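Local atomic coordinates of putative succinylglutamate desuccinylase / aspartoacylase (PDB entry 3FMC), a protein that is probably a zinc-dependent hydrolase of the succinylglutamate desuccinylase/aspartoacylase family, perhaps acting on ester bonds. Residues K281-F286 against M362-L368. Residues are numbered along the deposited sequence; the frame is centred on the assembly and turned at random.
Sequences KRYGCF and MTKVFEL
G284 and F366 form the hydrogen-bonded pair of a short antiparallel ladder, in which the C-terminal strand 366-367 lines up along strand 283-286. G284 N donates to F366 O at 2.8 Å, and F366 N returns a bond to G284 O. L368 N adds a third, to R282 O at 2.7 Å. The other edge of 283-286 pairs in parallel with strand 198-202, so the C-terminal strand adds on beyond that pairing. Packing is tight around G284. L368 CG lies 3.7 Å from G284 N, and the terminal carboxylate of L368 makes a salt bridge to R188 through OXT. With an alanine in place of this leucine, the CG branch against G284 N would be gone, which is likely to leave a gap over the backbone there. The F366 ring turns back over the strand, with CG between its backbone N and carbonyl carbon (chi1 56°), and sets one face over G284 O. C285 SG rests against M362 CB at 3.7 Å in the buried part. The K281 end is looser and solvent-exposed. There K281 NZ and E367 OE2 stay 4.9 Å apart, and water 1 links R282 N to E367 OE2. At the opposite end water 2 accepts from F286 N and donates to K364 O at 2.8 Å.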
ATOM      1  N   LYS C 281     -28.515   1.088  30.056  1.00 28.91           N
ATOM      2  CA  LYS C 281     -28.005   2.409  30.480  1.00 27.84           C
ATOM      3  C   LYS C 281     -27.391   3.033  29.237  1.00 22.30           C
ATOM      4  O   LYS C 281     -26.789   2.322  28.423  1.00 25.72           O
ATOM      5  CB  LYS C 281     -26.933   2.300  31.562  1.00 30.21           C
ATOM      6  CG  LYS C 281     -27.438   1.874  32.923  1.00 38.31           C
ATOM      7  CD  LYS C 281     -28.004   3.039  33.705  1.00 46.25           C
ATOM      8  CE  LYS C 281     -28.132   2.666  35.171  1.00 54.47           C
ATOM      9  NZ  LYS C 281     -28.762   1.317  35.329  1.00 54.74           N
ATOM     10  N   ARG C 282     -27.619   4.329  29.090  1.00 23.64           N
ATOM     11  CA  ARG C 282     -27.146   5.076  27.938  1.00 22.57           C
ATOM     12  C   ARG C 282     -26.389   6.267  28.405  1.00 21.49           C
ATOM     13  O   ARG C 282     -26.923   7.136  29.133  1.00 23.79           O
ATOM     14  CB  ARG C 282     -28.309   5.483  27.038  1.00 20.76           C
ATOM     15  CG  ARG C 282     -28.899   4.289  26.289  1.00 20.18           C
ATOM     16  CD  ARG C 282     -30.146   4.725  25.477  1.00 23.88           C
ATOM     17  NE  ARG C 282     -30.656   3.618  24.675  1.00 24.09           N
ATOM     18  CZ  ARG C 282     -31.600   2.761  25.091  1.00 27.45           C
ATOM     19  NH1 ARG C 282     -32.135   2.893  26.291  1.00 33.23           N
ATOM     20  NH2 ARG C 282     -31.987   1.756  24.319  1.00 27.77           N
ATOM     21  N   TYR C 283     -25.143   6.365  27.925  1.00 17.66           N
ATOM     22  CA  TYR C 283     -24.275   7.442  28.344  1.00 18.35           C
ATOM     23  C   TYR C 283     -23.878   8.323  27.186  1.00 18.20           C
ATOM     24  O   TYR C 283     -23.954   7.905  26.034  1.00 21.88           O
ATOM     25  CB  TYR C 283     -23.004   6.878  28.976  1.00 20.72           C
ATOM     26  CG  TYR C 283     -23.301   6.038  30.189  1.00 19.55           C
ATOM     27  CD1 TYR C 283     -23.461   6.615  31.451  1.00 27.28           C
ATOM     28  CD2 TYR C 283     -23.447   4.693  30.066  1.00 22.03           C
ATOM     29  CE1 TYR C 283     -23.758   5.824  32.556  1.00 26.85           C
ATOM     30  CE2 TYR C 283     -23.731   3.913  31.151  1.00 24.33           C
ATOM     31  CZ  TYR C 283     -23.874   4.481  32.382  1.00 24.10           C
ATOM     32  OH  TYR C 283     -24.215   3.631  33.413  1.00 32.64           O
ATOM     33  N   GLY C 284     -23.452   9.543  27.501  1.00 19.83           N
ATOM     34  CA  GLY C 284     -23.005  10.484  26.479  1.00 21.32           C
ATOM     35  C   GLY C 284     -21.885  11.372  26.952  1.00 21.50           C
ATOM     36  O   GLY C 284     -21.470  11.312  28.117  1.00 19.64           O
ATOM     37  N   CYS C 285     -21.310  12.096  25.999  1.00 19.53           N
ATOM     38  CA  CYS C 285     -20.353  13.146  26.298  1.00 18.27           C
ATOM     39  C   CYS C 285     -20.383  14.101  25.121  1.00 17.74           C
ATOM     40  O   CYS C 285     -20.803  13.715  24.017  1.00 19.17           O
ATOM     41  CB  CYS C 285     -18.967  12.624  26.647  1.00 25.78           C
ATOM     42  SG  CYS C 285     -17.819  12.384  25.321  1.00 19.87           S
ATOM     43  N   PHE C 286     -20.040  15.358  25.357  1.00 17.57           N
ATOM     44  CA  PHE C 286     -19.958  16.312  24.293  1.00 17.04           C
ATOM     45  C   PHE C 286     -18.664  16.006  23.521  1.00 15.79           C
ATOM     46  O   PHE C 286     -17.656  15.617  24.115  1.00 13.40           O
ATOM     47  CB  PHE C 286     -19.982  17.740  24.814  1.00 19.61           C
ATOM     48  CG  PHE C 286     -21.323  18.118  25.336  1.00 19.41           C
ATOM     49  CD1 PHE C 286     -22.301  18.527  24.473  1.00 18.49           C
ATOM     50  CD2 PHE C 286     -21.638  17.959  26.672  1.00 26.34           C
ATOM     51  CE1 PHE C 286     -23.560  18.838  24.929  1.00 24.56           C
ATOM     52  CE2 PHE C 286     -22.899  18.281  27.125  1.00 25.92           C
ATOM     53  CZ  PHE C 286     -23.855  18.721  26.239  1.00 25.09           C
HETATM   54  N   MSE C 362     -13.889   8.545  25.637  1.00 14.56           N
HETATM   55  CA  MSE C 362     -14.842   9.568  26.063  1.00 14.30           C
HETATM   56  C   MSE C 362     -14.525   9.909  27.509  1.00 15.58           C
HETATM   57  O   MSE C 362     -14.328   9.003  28.335  1.00 17.69           O
HETATM   58  CB  MSE C 362     -16.295   9.054  25.997  1.00 14.78           C
HETATM   59  CG  MSE C 362     -16.701   8.756  24.615  1.00 19.74           C
HETATM   60 SE   MSE C 362     -18.618   8.300  24.542  0.75 17.59          SE
HETATM   61  CE  MSE C 362     -18.750   7.851  22.661  1.00 29.48           C
ATOM     62  N   THR C 363     -14.401  11.191  27.782  1.00 15.79           N
ATOM     63  CA  THR C 363     -14.164  11.689  29.110  1.00 18.17           C
ATOM     64  C   THR C 363     -15.373  12.582  29.490  1.00 17.20           C
ATOM     65  O   THR C 363     -16.194  12.995  28.625  1.00 15.89           O
ATOM     66  CB  THR C 363     -12.858  12.519  29.192  1.00 14.74           C
ATOM     67  OG1 THR C 363     -12.999  13.729  28.435  1.00 17.28           O
ATOM     68  CG2 THR C 363     -11.676  11.683  28.685  1.00 15.03           C
ATOM     69  N   LYS C 364     -15.475  12.884  30.788  1.00 18.30           N
ATOM     70  CA  LYS C 364     -16.579  13.751  31.293  1.00 19.71           C
ATOM     71  C   LYS C 364     -17.938  13.173  30.817  1.00 17.97           C
ATOM     72  O   LYS C 364     -18.852  13.887  30.381  1.00 18.64           O
ATOM     73  CB  LYS C 364     -16.363  15.190  30.884  1.00 21.09           C
ATOM     74  CG  LYS C 364     -15.022  15.746  31.463  1.00 23.97           C
ATOM     75  CD  LYS C 364     -14.702  17.076  30.822  1.00 30.55           C
ATOM     76  CE  LYS C 364     -13.532  17.798  31.500  1.00 38.16           C
ATOM     77  NZ  LYS C 364     -12.521  16.816  31.908  1.00 34.51           N
ATOM     78  N   VAL C 365     -18.048  11.874  30.990  1.00 18.95           N
ATOM     79  CA  VAL C 365     -19.216  11.111  30.575  1.00 20.40           C
ATOM     80  C   VAL C 365     -20.354  11.236  31.578  1.00 23.20           C
ATOM     81  O   VAL C 365     -20.129  11.287  32.794  1.00 19.44           O
ATOM     82  CB  VAL C 365     -18.822   9.636  30.378  1.00 22.89           C
ATOM     83  CG1 VAL C 365     -20.053   8.770  30.126  1.00 23.32           C
ATOM     84  CG2 VAL C 365     -17.773   9.513  29.218  1.00 23.07           C
ATOM     85  N   PHE C 366     -21.584  11.298  31.077  1.00 19.54           N
ATOM     86  CA  PHE C 366     -22.734  11.338  31.955  1.00 20.16           C
ATOM     87  C   PHE C 366     -23.846  10.488  31.416  1.00 22.27           C
ATOM     88  O   PHE C 366     -23.882  10.173  30.229  1.00 18.48           O
ATOM     89  CB  PHE C 366     -23.195  12.767  32.097  1.00 21.16           C
ATOM     90  CG  PHE C 366     -23.501  13.414  30.821  1.00 28.22           C
ATOM     91  CD1 PHE C 366     -24.815  13.443  30.327  1.00 32.10           C
ATOM     92  CD2 PHE C 366     -22.503  14.104  30.108  1.00 21.46           C
ATOM     93  CE1 PHE C 366     -25.097  14.122  29.125  1.00 29.04           C
ATOM     94  CE2 PHE C 366     -22.792  14.768  28.886  1.00 17.82           C
ATOM     95  CZ  PHE C 366     -24.098  14.773  28.416  1.00 23.21           C
ATOM     96  N   GLU C 367     -24.757  10.081  32.292  1.00 24.58           N
ATOM     97  CA  GLU C 367     -25.896   9.278  31.852  1.00 23.94           C
ATOM     98  C   GLU C 367     -26.875  10.189  31.096  1.00 23.08           C
ATOM     99  O   GLU C 367     -27.166  11.328  31.503  1.00 22.59           O
ATOM    100  CB  GLU C 367     -26.566   8.553  33.024  1.00 25.79           C
ATOM    101  CG  GLU C 367     -27.746   7.728  32.584  1.00 27.46           C
ATOM    102  CD  GLU C 367     -28.234   6.790  33.676  1.00 33.32           C
ATOM    103  OE1 GLU C 367     -27.840   6.988  34.854  1.00 33.27           O
ATOM    104  OE2 GLU C 367     -28.967   5.843  33.337  1.00 39.78           O
ATOM    105  N   LEU C 368     -27.339   9.720  29.949  1.00 22.98           N
ATOM    106  CA  LEU C 368     -28.240  10.548  29.142  1.00 24.58           C
ATOM    107  C   LEU C 368     -29.630  10.463  29.741  1.00 26.39           C
ATOM    108  O   LEU C 368     -29.995   9.423  30.261  1.00 26.76           O
ATOM    109  CB  LEU C 368     -28.266  10.106  27.673  1.00 27.98           C
ATOM    110  CG  LEU C 368     -26.998  10.404  26.843  1.00 29.37           C
ATOM    111  CD1 LEU C 368     -27.204   9.783  25.471  1.00 38.37           C
ATOM    112  CD2 LEU C 368     -26.656  11.885  26.757  1.00 33.83           C
ATOM    113  OXT LEU C 368     -30.386  11.417  29.684  1.00 24.91           O
TER
HETATM  114  O   HOH W   1     -29.670   6.139  30.551  1.00 41.86           O
HETATM  115  O   HOH W   2     -19.216  15.659  28.232  1.00 18.87           O